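Local coordinates for protein ribose-phosphate pyrophosphokinase (Sulfolobus solfataricus, PDB 4TWB) that transfers the pyrophosphoryl group of ATP to the 1-hydroxyl of ribose 5-phosphate, making the central metabolite phosphoribosyl pyrophosphate (PRPP) with the aid of magnesium, at residues P23-E28 with V41-R46; V116-L121 with S133-E138; K140-Y145 with Q285-S290; E157-L162 with E177-P182; K238-A243 with V260-L265. All blocks are in the same frame, centred on the assembly; numbering follows the deposited sequence.

Contact 1: P23-E28 with V41-R46; sequences PLVKVE and VPSSIR
Val-27 and Val-41 bring their backbones to 5.1 Å between CA atoms, and from there the two runs, pointing opposite ways, spread until the CA atoms of Val-25 and Ser-43 stand 7.2 Å apart. The pair is an example of a loop that follows a hairpin and folds back along its first strand: strand 24-31 turns back as strand 37-40, and residues 41-46 are the loop beyond. Pro-42 is the central piece. CD of its ring meets CG1 of Val-25 at 3.9 Å, the two side chains sliding past each other in opposite directions, while the ring also lies beside the carbonyl of Lys-26. With its CG1 anti to the backbone N (chi1 165°), Val-25 leaves CG2 for the other neighbour, and this methyl meets OG of Ser-43 at 3.9 Å. Further in, CG2 of Val-27 touches CG2 of Val-41 at 4.2 Å. Val-27 also packs on Ile-4 of strand 2-5, and the backbone of Val-41 hydrogen-bonds to the second subunit. The link between 23-28 and 41-46 thus consists of apolar touches and polar groups laid against carbon, so between these two segments shape probably counts for more than directed bonding.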
# COMPACT_ATOMS: atom_id res chain seq x y z
N PRO A 23 -7.78 -27.23 -8.89
CA PRO A 23 -8.74 -26.78 -7.88
C PRO A 23 -8.50 -25.32 -7.47
O PRO A 23 -7.35 -24.88 -7.38
CB PRO A 23 -8.48 -27.71 -6.69
CG PRO A 23 -7.61 -28.84 -7.24
CD PRO A 23 -6.85 -28.24 -8.36
N LEU A 24 -9.58 -24.58 -7.22
CA LEU A 24 -9.48 -23.17 -6.88
C LEU A 24 -9.79 -22.88 -5.41
O LEU A 24 -10.88 -23.19 -4.91
CB LEU A 24 -10.39 -22.34 -7.78
CG LEU A 24 -10.55 -20.86 -7.41
CD1 LEU A 24 -9.23 -20.12 -7.47
CD2 LEU A 24 -11.58 -20.21 -8.31
N VAL A 25 -8.82 -22.26 -4.73
CA VAL A 25 -8.98 -21.84 -3.34
C VAL A 25 -8.95 -20.32 -3.23
O VAL A 25 -7.95 -19.69 -3.58
CB VAL A 25 -7.86 -22.42 -2.48
CG1 VAL A 25 -7.80 -21.73 -1.14
CG2 VAL A 25 -8.04 -23.92 -2.32
N LYS A 26 -10.04 -19.73 -2.75
CA LYS A 26 -10.12 -18.27 -2.62
C LYS A 26 -9.65 -17.73 -1.26
O LYS A 26 -10.08 -18.21 -0.21
CB LYS A 26 -11.54 -17.76 -2.93
CG LYS A 26 -11.90 -17.81 -4.41
CD LYS A 26 -12.61 -16.54 -4.83
CE LYS A 26 -12.68 -16.42 -6.35
NZ LYS A 26 -12.88 -15.01 -6.83
N VAL A 27 -8.76 -16.74 -1.30
CA VAL A 27 -8.29 -16.05 -0.09
C VAL A 27 -9.40 -15.24 0.58
O VAL A 27 -10.10 -14.46 -0.06
CB VAL A 27 -7.10 -15.12 -0.40
CG1 VAL A 27 -7.00 -14.02 0.63
CG2 VAL A 27 -5.81 -15.90 -0.44
N GLU A 28 -9.57 -15.43 1.88
CA GLU A 28 -10.51 -14.64 2.65
C GLU A 28 -9.88 -13.27 2.91
O GLU A 28 -8.73 -13.17 3.36
CB GLU A 28 -10.85 -15.33 3.97
CG GLU A 28 -11.96 -14.67 4.78
CD GLU A 28 -12.19 -15.35 6.14
OE1 GLU A 28 -11.65 -16.45 6.38
OE2 GLU A 28 -12.92 -14.75 6.97
N VAL A 41 -5.62 -17.49 4.40
CA VAL A 41 -5.53 -18.52 3.37
C VAL A 41 -6.19 -19.82 3.84
O VAL A 41 -5.58 -20.60 4.57
CB VAL A 41 -4.08 -18.82 3.02
CG1 VAL A 41 -4.01 -19.93 1.98
CG2 VAL A 41 -3.38 -17.56 2.52
N PRO A 42 -7.43 -20.07 3.37
CA PRO A 42 -8.43 -20.90 4.06
C PRO A 42 -8.29 -22.42 3.94
O PRO A 42 -9.14 -23.14 4.47
CB PRO A 42 -9.76 -20.48 3.41
CG PRO A 42 -9.40 -19.41 2.38
CD PRO A 42 -7.94 -19.59 2.09
N SER A 43 -7.25 -22.90 3.26
CA SER A 43 -7.09 -24.35 3.12
C SER A 43 -5.79 -24.87 3.70
O SER A 43 -5.02 -24.12 4.31
CB SER A 43 -7.19 -24.78 1.64
OG SER A 43 -8.48 -25.30 1.31
N SER A 44 -5.59 -26.17 3.53
CA SER A 44 -4.29 -26.77 3.72
C SER A 44 -3.57 -26.65 2.38
O SER A 44 -4.19 -26.57 1.32
CB SER A 44 -4.41 -28.24 4.14
OG SER A 44 -3.13 -28.83 4.30
N ILE A 45 -2.24 -26.65 2.45
CA ILE A 45 -1.41 -26.41 1.29
C ILE A 45 -0.13 -27.17 1.51
O ILE A 45 0.68 -27.33 0.59
CB ILE A 45 -1.05 -24.92 1.21
CG1 ILE A 45 -2.26 -24.10 0.74
CG2 ILE A 45 0.13 -24.69 0.30
CD1 ILE A 45 -1.99 -22.62 0.81
N ARG A 46 0.05 -27.65 2.74
CA ARG A 46 1.29 -28.26 3.20
C ARG A 46 2.38 -28.46 2.13
O ARG A 46 3.45 -27.87 2.23
CB ARG A 46 1.02 -29.55 4.00
CG ARG A 46 2.24 -30.18 4.68
CD ARG A 46 3.19 -29.16 5.33
NE ARG A 46 2.51 -28.27 6.28
CZ ARG A 46 3.11 -27.31 6.97
NH1 ARG A 46 4.42 -27.11 6.83
NH2 ARG A 46 2.42 -26.55 7.80

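Contact 2: V116-L121 with S133-E138; sequences VGVNTL and SYFKGE
Glu-138 grips the backbone on both sides of Thr-120: its N donates to O of Asn-119 at 3.0 Å, in the carbonyl plane, and its O receives the N-H of Leu-121 at 2.9 Å, the donor lying almost on the line of the C=O bond. This alternation of donor and acceptor about one residue is how parallel strands pair. A weaker bond of 2.9 Å runs from OG1 of Thr-120 to OE1 of Glu-138. The bend at chi2 of the glutamate (92°) turns its carboxylate back toward the threonine, the two side chains crossing at about a right angle. The amide of Asn-119 serves another neighbour, its OD1 accepting from N of Leu-82 in strand 81-86.

Outward from these bonds the ring of Phe-135 packs beside the pairing. CB of Leu-121 sits over one face in a CH-pi contact, 3.9 Å from the ring centroid, and N of Gly-137 lies over the rim of the opposite face. The ring end reaches CG1 of Val-118, with CZ at 3.9 Å, while Leu-110 and Ser-114 of helix 105-114 also pack on the ring. The arrangement is that of a parallel edge strand being added to an alpha/beta sheet: strand 138-142 starts here alongside strand 120-124, returned by a loop without a regular alpha-helix.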
# COMPACT_ATOMS: atom_id res chain seq x y z
N VAL A 116 9.89 -12.68 0.85
CA VAL A 116 8.43 -12.86 0.85
C VAL A 116 8.00 -14.17 0.20
O VAL A 116 6.91 -14.67 0.47
CB VAL A 116 7.67 -11.66 0.19
CG1 VAL A 116 6.49 -12.14 -0.62
CG2 VAL A 116 7.20 -10.67 1.24
N GLY A 117 8.87 -14.72 -0.65
CA GLY A 117 8.75 -16.12 -1.07
C GLY A 117 8.23 -16.48 -2.46
O GLY A 117 7.93 -17.65 -2.72
N VAL A 118 8.10 -15.50 -3.36
CA VAL A 118 7.66 -15.79 -4.73
C VAL A 118 8.80 -16.43 -5.53
O VAL A 118 9.90 -15.87 -5.64
CB VAL A 118 7.15 -14.53 -5.45
CG1 VAL A 118 6.77 -14.87 -6.86
CG2 VAL A 118 5.96 -13.94 -4.72
N ASN A 119 8.54 -17.61 -6.07
CA ASN A 119 9.55 -18.34 -6.83
C ASN A 119 9.51 -17.96 -8.30
O ASN A 119 10.54 -17.68 -8.92
CB ASN A 119 9.31 -19.85 -6.70
CG ASN A 119 9.51 -20.35 -5.29
OD1 ASN A 119 8.59 -20.90 -4.67
ND2 ASN A 119 10.71 -20.16 -4.76
N THR A 120 8.30 -17.94 -8.84
CA THR A 120 8.10 -17.64 -10.24
C THR A 120 7.10 -16.52 -10.37
O THR A 120 6.03 -16.57 -9.77
CB THR A 120 7.58 -18.89 -11.00
OG1 THR A 120 8.69 -19.73 -11.35
CG2 THR A 120 6.87 -18.48 -12.27
N LEU A 121 7.48 -15.51 -11.15
CA LEU A 121 6.62 -14.34 -11.41
C LEU A 121 6.08 -14.32 -12.84
O LEU A 121 6.85 -14.40 -13.81
CB LEU A 121 7.41 -13.07 -11.11
CG LEU A 121 6.83 -11.72 -11.51
CD1 LEU A 121 5.48 -11.51 -10.88
CD2 LEU A 121 7.78 -10.61 -11.09
N SER A 133 14.30 -7.99 -14.76
CA SER A 133 15.59 -8.60 -14.46
C SER A 133 15.89 -8.48 -12.96
O SER A 133 16.59 -9.32 -12.38
CB SER A 133 16.71 -7.97 -15.28
OG SER A 133 17.04 -6.67 -14.80
N TYR A 134 15.34 -7.44 -12.33
CA TYR A 134 15.54 -7.21 -10.91
C TYR A 134 15.02 -8.37 -10.08
O TYR A 134 15.56 -8.65 -9.00
CB TYR A 134 14.87 -5.91 -10.47
CG TYR A 134 15.51 -4.64 -11.00
CD1 TYR A 134 16.82 -4.31 -10.68
CD2 TYR A 134 14.80 -3.76 -11.81
CE1 TYR A 134 17.40 -3.14 -11.15
CE2 TYR A 134 15.37 -2.60 -12.29
CZ TYR A 134 16.67 -2.29 -11.96
OH TYR A 134 17.23 -1.13 -12.44
N PHE A 135 13.98 -9.03 -10.57
CA PHE A 135 13.40 -10.17 -9.86
C PHE A 135 14.33 -11.37 -9.97
O PHE A 135 14.79 -11.71 -11.06
CB PHE A 135 12.03 -10.52 -10.43
CG PHE A 135 11.38 -11.71 -9.77
CD1 PHE A 135 10.89 -11.63 -8.48
CD2 PHE A 135 11.25 -12.91 -10.45
CE1 PHE A 135 10.27 -12.71 -7.87
CE2 PHE A 135 10.64 -14.00 -9.86
CZ PHE A 135 10.15 -13.90 -8.56
N LYS A 136 14.62 -11.99 -8.83
CA LYS A 136 15.65 -13.02 -8.75
C LYS A 136 15.19 -14.41 -9.19
O LYS A 136 15.98 -15.18 -9.75
CB LYS A 136 16.29 -13.04 -7.36
CG LYS A 136 17.18 -11.83 -7.10
CD LYS A 136 18.14 -11.60 -8.28
CE LYS A 136 18.78 -10.21 -8.26
NZ LYS A 136 19.48 -9.87 -9.54
N GLY A 137 13.92 -14.73 -8.96
CA GLY A 137 13.37 -16.00 -9.41
C GLY A 137 13.20 -16.15 -10.91
O GLY A 137 13.86 -15.47 -11.71
N GLU A 138 12.29 -17.05 -11.29
CA GLU A 138 12.00 -17.34 -12.70
C GLU A 138 10.92 -16.40 -13.24
O GLU A 138 9.90 -16.15 -12.59
CB GLU A 138 11.56 -18.80 -12.87
CG GLU A 138 12.55 -19.85 -12.34
CD GLU A 138 12.30 -20.26 -10.88
OE1 GLU A 138 11.25 -20.89 -10.60
OE2 GLU A 138 13.17 -19.97 -10.02

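Contact 3: K140-Y145 with Q285-S290; sequences KIVHPY and QSIALS
Val-142 points both its methyls at the C-terminal helix 284-289, which lies here against the edge strand 138-142 of the N-terminal domain's mixed alpha/beta sheet. The branches divide the work. CG1, anti to the backbone N (chi1 180°), faces O of Ser-286 at 3.5 Å and reaches CG1 of Ile-287 at 4.3 Å, whereas CG2 meets the side chain of Ser-290, with CB at 3.6 Å. Ile-287 and Val-142 both pack on Val-124 in the adjoining strand, so the helix also reaches past the edge. Beyond the strand, at the N-cap of helix 145-155, CB of Pro-144 lies against the side chain of Ser-286, 3.7 Å from OG, a hydroxyl that hydrogen-bonds to OE1 of Gln-147. On the other side of Val-142 along the chain, Lys-140 runs extended beyond CG alongside the carbonyl of Ser-290, and its ammonium forms a salt bridge with OXT of Leu-291, the carboxylate that ends the chain. An alanine in place of Lys-140 is likely to leave that terminal carboxylate without its charged mate and let the last residues drift from the strand. The residue after the helix is tied back to its last turn: OG of Ser-290 donates to O of Ser-286 at 3.0 Å, tilted 16° from the carbonyl plane.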
# COMPACT_ATOMS: atom_id res chain seq x y z
N LYS A 140 8.15 -15.39 -16.27
CA LYS A 140 7.34 -15.76 -17.42
C LYS A 140 6.53 -14.55 -17.85
O LYS A 140 5.55 -14.18 -17.18
CB LYS A 140 6.46 -16.97 -17.12
CG LYS A 140 7.28 -18.15 -16.69
CD LYS A 140 6.68 -19.49 -17.05
CE LYS A 140 7.78 -20.55 -17.08
NZ LYS A 140 7.25 -21.95 -17.13
N ILE A 141 6.96 -13.92 -18.94
CA ILE A 141 6.24 -12.80 -19.53
C ILE A 141 5.13 -13.29 -20.48
O ILE A 141 5.32 -14.27 -21.20
CB ILE A 141 7.22 -11.88 -20.25
CG1 ILE A 141 8.37 -11.52 -19.31
CG2 ILE A 141 6.52 -10.65 -20.77
CD1 ILE A 141 9.34 -10.51 -19.85
N VAL A 142 3.98 -12.64 -20.45
CA VAL A 142 2.86 -13.04 -21.29
C VAL A 142 2.48 -11.91 -22.21
O VAL A 142 2.11 -10.83 -21.74
CB VAL A 142 1.60 -13.42 -20.45
CG1 VAL A 142 0.46 -13.82 -21.38
CG2 VAL A 142 1.91 -14.53 -19.47
N HIS A 143 2.59 -12.13 -23.52
CA HIS A 143 2.15 -11.15 -24.51
C HIS A 143 0.89 -11.68 -25.18
O HIS A 143 0.96 -12.56 -26.01
CB HIS A 143 3.23 -10.93 -25.56
CG HIS A 143 4.56 -10.52 -25.00
ND1 HIS A 143 4.82 -9.23 -24.57
CD2 HIS A 143 5.70 -11.22 -24.80
CE1 HIS A 143 6.07 -9.16 -24.14
NE2 HIS A 143 6.63 -10.35 -24.27
N PRO A 144 -0.27 -11.13 -24.81
CA PRO A 144 -1.53 -11.70 -25.32
C PRO A 144 -1.85 -11.23 -26.75
O PRO A 144 -3.00 -10.91 -27.05
CB PRO A 144 -2.57 -11.13 -24.35
CG PRO A 144 -1.91 -9.92 -23.71
CD PRO A 144 -0.49 -9.83 -24.16
N TYR A 145 -0.84 -11.19 -27.61
CA TYR A 145 -1.00 -10.63 -28.94
C TYR A 145 -2.01 -11.38 -29.80
O TYR A 145 -2.84 -10.75 -30.45
CB TYR A 145 0.35 -10.47 -29.65
CG TYR A 145 1.31 -9.56 -28.90
CD1 TYR A 145 0.86 -8.67 -27.94
CD2 TYR A 145 2.68 -9.59 -29.17
CE1 TYR A 145 1.73 -7.84 -27.26
CE2 TYR A 145 3.56 -8.76 -28.48
CZ TYR A 145 3.07 -7.89 -27.53
OH TYR A 145 3.94 -7.06 -26.86
N GLN A 285 -6.57 -17.33 -21.17
CA GLN A 285 -6.09 -18.28 -22.17
C GLN A 285 -4.62 -18.04 -22.54
O GLN A 285 -3.83 -18.99 -22.66
CB GLN A 285 -7.00 -18.25 -23.41
CG GLN A 285 -6.83 -19.46 -24.32
CD GLN A 285 -6.97 -20.79 -23.58
OE1 GLN A 285 -8.07 -21.19 -23.19
NE2 GLN A 285 -5.84 -21.49 -23.41
N SER A 286 -4.23 -16.78 -22.71
CA SER A 286 -2.85 -16.43 -23.00
C SER A 286 -1.92 -16.69 -21.81
O SER A 286 -0.76 -17.09 -21.98
CB SER A 286 -2.74 -14.96 -23.43
OG SER A 286 -3.32 -14.75 -24.71
N ILE A 287 -2.43 -16.45 -20.60
CA ILE A 287 -1.64 -16.71 -19.39
C ILE A 287 -1.40 -18.21 -19.23
O ILE A 287 -0.29 -18.62 -18.89
CB ILE A 287 -2.31 -16.12 -18.12
CG1 ILE A 287 -2.18 -14.60 -18.09
CG2 ILE A 287 -1.66 -16.67 -16.87
CD1 ILE A 287 -3.24 -13.93 -17.21
N ALA A 288 -2.42 -19.01 -19.52
CA ALA A 288 -2.33 -20.47 -19.39
C ALA A 288 -1.20 -21.07 -20.21
O ALA A 288 -0.47 -21.94 -19.73
CB ALA A 288 -3.65 -21.14 -19.75
N LEU A 289 -1.07 -20.61 -21.46
CA LEU A 289 -0.03 -21.13 -22.34
C LEU A 289 1.34 -20.94 -21.71
O LEU A 289 2.21 -21.80 -21.82
CB LEU A 289 -0.01 -20.39 -23.66
CG LEU A 289 -1.20 -20.53 -24.59
CD1 LEU A 289 -0.88 -19.78 -25.85
CD2 LEU A 289 -1.47 -21.99 -24.88
N SER A 290 1.51 -19.79 -21.07
CA SER A 290 2.83 -19.33 -20.63
C SER A 290 3.25 -19.95 -19.31
O SER A 290 4.36 -19.71 -18.85
CB SER A 290 2.85 -17.81 -20.52
OG SER A 290 2.21 -17.19 -21.65

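Contact 4: E157-L162 with E177-P182; sequences EDPFIL and EEINAP
Ile-161 N donates to O of Pro-182 over 3.0 Å in a nearly straight bond, 175° at the hydrogen and in the carbonyl plane. That same carbonyl oxygen hangs 3.9 Å above the plane of the Phe-160 ring, over one face and toward its rim. CB of Pro-182 completes the approach, 3.6 Å from CD1 of Phe-160. The ring is carried there by a first torsion that sets CG anti to the backbone N (chi1 -176°). A serine in its place would probably open a gap beside Pro-182 and leave the proline ring without its aromatic neighbour. The two segments are the start and the return of a beta-alpha-beta unit, in which strand 159-163 leads through helix 169-178 to the parallel edge strand 183-185. On the side of that helix, Ile-161 swings CD1 to CG2 of Ile-179 at 4.2 Å and equally near CB of Ala-181, while CB of Pro-159 faces the same alanine at 4.4 Å. A Schellman motif positions this group: Asn-180, at positive phi, ends the helix and turns the chain toward the sheet. Helix 145-155 lies beyond, its Ile-152 packing on both Pro-159 and Ile-179.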
# COMPACT_ATOMS: atom_id res chain seq x y z
N GLU A 157 -13.24 -4.20 -39.94
CA GLU A 157 -13.20 -4.51 -41.36
C GLU A 157 -12.14 -3.64 -42.02
O GLU A 157 -12.27 -2.42 -42.05
CB GLU A 157 -14.57 -4.23 -41.96
CG GLU A 157 -14.85 -4.92 -43.28
CD GLU A 157 -16.23 -4.58 -43.82
OE1 GLU A 157 -16.75 -3.49 -43.48
OE2 GLU A 157 -16.80 -5.40 -44.57
N ASP A 158 -11.08 -4.26 -42.55
CA ASP A 158 -9.97 -3.51 -43.16
C ASP A 158 -9.17 -2.72 -42.10
O ASP A 158 -9.24 -1.49 -42.05
CB ASP A 158 -10.47 -2.59 -44.28
CG ASP A 158 -9.35 -2.05 -45.15
OD1 ASP A 158 -9.51 -0.94 -45.71
OD2 ASP A 158 -8.31 -2.73 -45.28
N PRO A 159 -8.40 -3.43 -41.27
CA PRO A 159 -7.65 -2.81 -40.18
C PRO A 159 -6.29 -2.27 -40.62
O PRO A 159 -5.55 -2.92 -41.34
CB PRO A 159 -7.41 -3.98 -39.22
CG PRO A 159 -8.10 -5.17 -39.82
CD PRO A 159 -8.23 -4.89 -41.26
N PHE A 160 -5.97 -1.07 -40.17
CA PHE A 160 -4.60 -0.59 -40.20
C PHE A 160 -4.14 -0.45 -38.74
O PHE A 160 -4.85 0.11 -37.90
CB PHE A 160 -4.50 0.75 -40.93
CG PHE A 160 -3.10 1.26 -41.07
CD1 PHE A 160 -2.39 1.05 -42.24
CD2 PHE A 160 -2.48 1.92 -40.03
CE1 PHE A 160 -1.10 1.51 -42.37
CE2 PHE A 160 -1.20 2.38 -40.15
CZ PHE A 160 -0.50 2.18 -41.32
N ILE A 161 -2.97 -0.96 -38.42
CA ILE A 161 -2.52 -0.95 -37.04
C ILE A 161 -1.43 0.07 -36.77
O ILE A 161 -0.33 -0.02 -37.31
CB ILE A 161 -2.11 -2.35 -36.59
CG1 ILE A 161 -3.38 -3.16 -36.31
CG2 ILE A 161 -1.24 -2.29 -35.36
CD1 ILE A 161 -3.23 -4.62 -36.54
N LEU A 162 -1.77 1.06 -35.95
CA LEU A 162 -0.93 2.23 -35.73
C LEU A 162 -0.39 2.25 -34.31
O LEU A 162 -1.16 2.20 -33.34
CB LEU A 162 -1.75 3.50 -35.96
CG LEU A 162 -1.06 4.77 -36.47
CD1 LEU A 162 -1.74 5.97 -35.85
CD2 LEU A 162 0.41 4.76 -36.15
N GLU A 177 1.10 -8.45 -38.12
CA GLU A 177 1.62 -9.51 -38.98
C GLU A 177 0.80 -10.78 -38.86
O GLU A 177 0.63 -11.52 -39.82
CB GLU A 177 3.11 -9.78 -38.73
CG GLU A 177 4.01 -8.69 -39.29
CD GLU A 177 5.48 -9.00 -39.18
OE1 GLU A 177 5.87 -9.78 -38.28
OE2 GLU A 177 6.26 -8.46 -40.00
N GLU A 178 0.25 -11.04 -37.68
CA GLU A 178 -0.53 -12.25 -37.47
C GLU A 178 -1.89 -12.17 -38.16
O GLU A 178 -2.57 -13.18 -38.39
CB GLU A 178 -0.71 -12.52 -35.98
CG GLU A 178 -1.66 -13.67 -35.70
CD GLU A 178 -1.53 -14.23 -34.31
OE1 GLU A 178 -0.91 -13.56 -33.44
OE2 GLU A 178 -2.06 -15.34 -34.10
N ILE A 179 -2.29 -10.96 -38.49
CA ILE A 179 -3.61 -10.74 -39.04
C ILE A 179 -3.44 -10.21 -40.47
O ILE A 179 -4.40 -9.83 -41.15
CB ILE A 179 -4.40 -9.77 -38.10
CG1 ILE A 179 -5.89 -9.99 -38.21
CG2 ILE A 179 -4.00 -8.29 -38.32
CD1 ILE A 179 -6.66 -8.76 -37.77
N ASN A 180 -2.19 -10.21 -40.92
CA ASN A 180 -1.77 -9.72 -42.24
C ASN A 180 -2.26 -8.33 -42.61
O ASN A 180 -2.54 -8.04 -43.77
CB ASN A 180 -2.07 -10.73 -43.35
CG ASN A 180 -0.89 -11.63 -43.63
OD1 ASN A 180 0.25 -11.17 -43.78
ND2 ASN A 180 -1.14 -12.93 -43.69
N ALA A 181 -2.33 -7.46 -41.60
CA ALA A 181 -2.72 -6.08 -41.80
C ALA A 181 -1.48 -5.20 -41.96
O ALA A 181 -0.36 -5.61 -41.61
CB ALA A 181 -3.54 -5.62 -40.64
N PRO A 182 -1.66 -3.99 -42.52
CA PRO A 182 -0.58 -3.01 -42.64
C PRO A 182 -0.36 -2.35 -41.28
O PRO A 182 -1.31 -2.25 -40.51
CB PRO A 182 -1.15 -1.98 -43.62
CG PRO A 182 -2.47 -2.52 -44.08
CD PRO A 182 -2.93 -3.49 -43.07

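Contact 5: K238-A243 with V260-L265; sequences KSVTAA and VGVKTL
Thr-241 and Thr-264 lie side by side with their side chains pointing the same way, two beta-branched residues on neighbouring strands. Each holds CG2 anti to its own backbone N, and the methyl of Thr-241 comes to rest 3.7 Å from CB of Thr-264. Val-240 and Val-262 share a rotamer too, but use it differently: Val-240 offers CG1, the branch anti to N, whereas Val-262 answers with CG2, at 4.1 Å. The other methyl of Val-262, CG1, is thereby left to meet CB of Ala-242 at 3.9 Å. The same alanine methyl is also met by CD2 of Leu-265 at 3.6 Å, so that two larger side chains share it; chi2 of -173° sends CD1 of the leucine on in line with its chain and leaves CD2 as the touching branch.

The backbones are less regular. N of Ala-242 donates almost straight to O of Thr-264 at 3.2 Å, while the bond from Lys-263 N to Val-240 O, 3.3 Å, is more bent (148° at the hydrogen). The nearest CA pairs slip by one residue, from Val-240 with Val-262 to Thr-241 with Thr-264, and the axes of 239-243 and 262-265 are inclined by 33°. Thr-229 of helix 223-233 packs on Val-240 and Val-262. Parallel strands 239-244 and 262-268, under a covering helix, are typical of the core sheet of a type I phosphoribosyltransferase fold; here Ala-242 lies about 8 Å, side chain to side chain, from Gly-222 of the ribose 5-phosphate site.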
# COMPACT_ATOMS: atom_id res chain seq x y z
N LYS A 238 -10.77 6.26 -41.85
CA LYS A 238 -12.20 6.11 -41.94
C LYS A 238 -12.79 6.09 -40.53
O LYS A 238 -13.87 6.62 -40.27
CB LYS A 238 -12.55 4.83 -42.69
CG LYS A 238 -14.04 4.58 -42.88
CD LYS A 238 -14.32 3.35 -43.73
CE LYS A 238 -15.79 2.96 -43.69
NZ LYS A 238 -16.00 1.52 -43.99
N SER A 239 -12.05 5.45 -39.62
CA SER A 239 -12.42 5.38 -38.21
C SER A 239 -11.18 5.10 -37.37
O SER A 239 -10.18 4.61 -37.89
CB SER A 239 -13.49 4.31 -37.96
OG SER A 239 -12.95 3.00 -37.92
N VAL A 240 -11.25 5.44 -36.08
CA VAL A 240 -10.16 5.14 -35.16
C VAL A 240 -10.66 4.34 -33.96
O VAL A 240 -11.63 4.70 -33.32
CB VAL A 240 -9.46 6.42 -34.66
CG1 VAL A 240 -8.43 6.07 -33.61
CG2 VAL A 240 -8.82 7.15 -35.81
N THR A 241 -9.99 3.22 -33.70
CA THR A 241 -10.27 2.41 -32.53
C THR A 241 -9.00 2.39 -31.69
O THR A 241 -7.90 2.44 -32.22
CB THR A 241 -10.66 0.97 -32.91
OG1 THR A 241 -11.90 0.99 -33.62
CG2 THR A 241 -10.82 0.12 -31.68
N ALA A 242 -9.15 2.33 -30.37
CA ALA A 242 -8.00 2.28 -29.48
C ALA A 242 -7.98 0.99 -28.69
O ALA A 242 -9.02 0.51 -28.23
CB ALA A 242 -7.98 3.49 -28.56
N ALA A 243 -6.79 0.41 -28.54
CA ALA A 243 -6.63 -0.85 -27.84
C ALA A 243 -5.39 -0.84 -26.95
O ALA A 243 -4.33 -0.37 -27.35
CB ALA A 243 -6.56 -2.01 -28.83
N VAL A 260 -12.61 13.11 -29.27
CA VAL A 260 -11.72 13.14 -30.43
C VAL A 260 -12.13 12.07 -31.44
O VAL A 260 -11.47 11.89 -32.47
CB VAL A 260 -10.25 12.97 -30.02
CG1 VAL A 260 -9.34 13.17 -31.21
CG2 VAL A 260 -9.89 13.97 -28.95
N GLY A 261 -13.21 11.36 -31.14
CA GLY A 261 -13.81 10.43 -32.08
C GLY A 261 -13.31 8.99 -32.05
O GLY A 261 -13.39 8.29 -33.05
N VAL A 262 -12.78 8.55 -30.91
CA VAL A 262 -12.45 7.14 -30.78
C VAL A 262 -13.74 6.38 -30.48
O VAL A 262 -14.34 6.50 -29.41
CB VAL A 262 -11.38 6.90 -29.72
CG1 VAL A 262 -11.24 5.41 -29.46
CG2 VAL A 262 -10.05 7.48 -30.17
N LYS A 263 -14.19 5.63 -31.47
CA LYS A 263 -15.46 4.93 -31.41
C LYS A 263 -15.42 3.82 -30.36
O LYS A 263 -16.20 3.81 -29.41
CB LYS A 263 -15.80 4.33 -32.78
CG LYS A 263 -17.24 3.84 -32.91
CD LYS A 263 -17.42 2.90 -34.11
CE LYS A 263 -17.00 3.57 -35.41
NZ LYS A 263 -17.25 2.69 -36.59
N THR A 264 -14.48 2.90 -30.54
CA THR A 264 -14.44 1.67 -29.77
C THR A 264 -13.20 1.63 -28.89
O THR A 264 -12.16 2.17 -29.25
CB THR A 264 -14.42 0.44 -30.71
OG1 THR A 264 -15.39 0.61 -31.74
CG2 THR A 264 -14.71 -0.83 -29.95
N LEU A 265 -13.33 0.99 -27.73
CA LEU A 265 -12.19 0.77 -26.83
C LEU A 265 -11.98 -0.70 -26.54
O LEU A 265 -12.91 -1.38 -26.09
CB LEU A 265 -12.38 1.51 -25.52
CG LEU A 265 -11.93 2.96 -25.52
CD1 LEU A 265 -12.02 3.49 -24.11
CD2 LEU A 265 -10.52 3.07 -26.05

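In the fold
Followed from the N terminus, the chain first closes contact 1, a short loop round the outermost hairpin of the N-terminal sheet. Contact 2 comes next in series and adds the last strand at the opposite edge of that sheet. Contact 3 starts on this same strand, where Leu-121 O and Lys-140 N join it to contact 2, and closes about 140 residues later at the C-terminal helix. The second sheet is laid down within that long loop, with contacts 4 and 5 following one another there, their centres about 15 Å apart. No contact crosses another: contact 3 embraces two, bringing the chain end back to the N-terminal sheet.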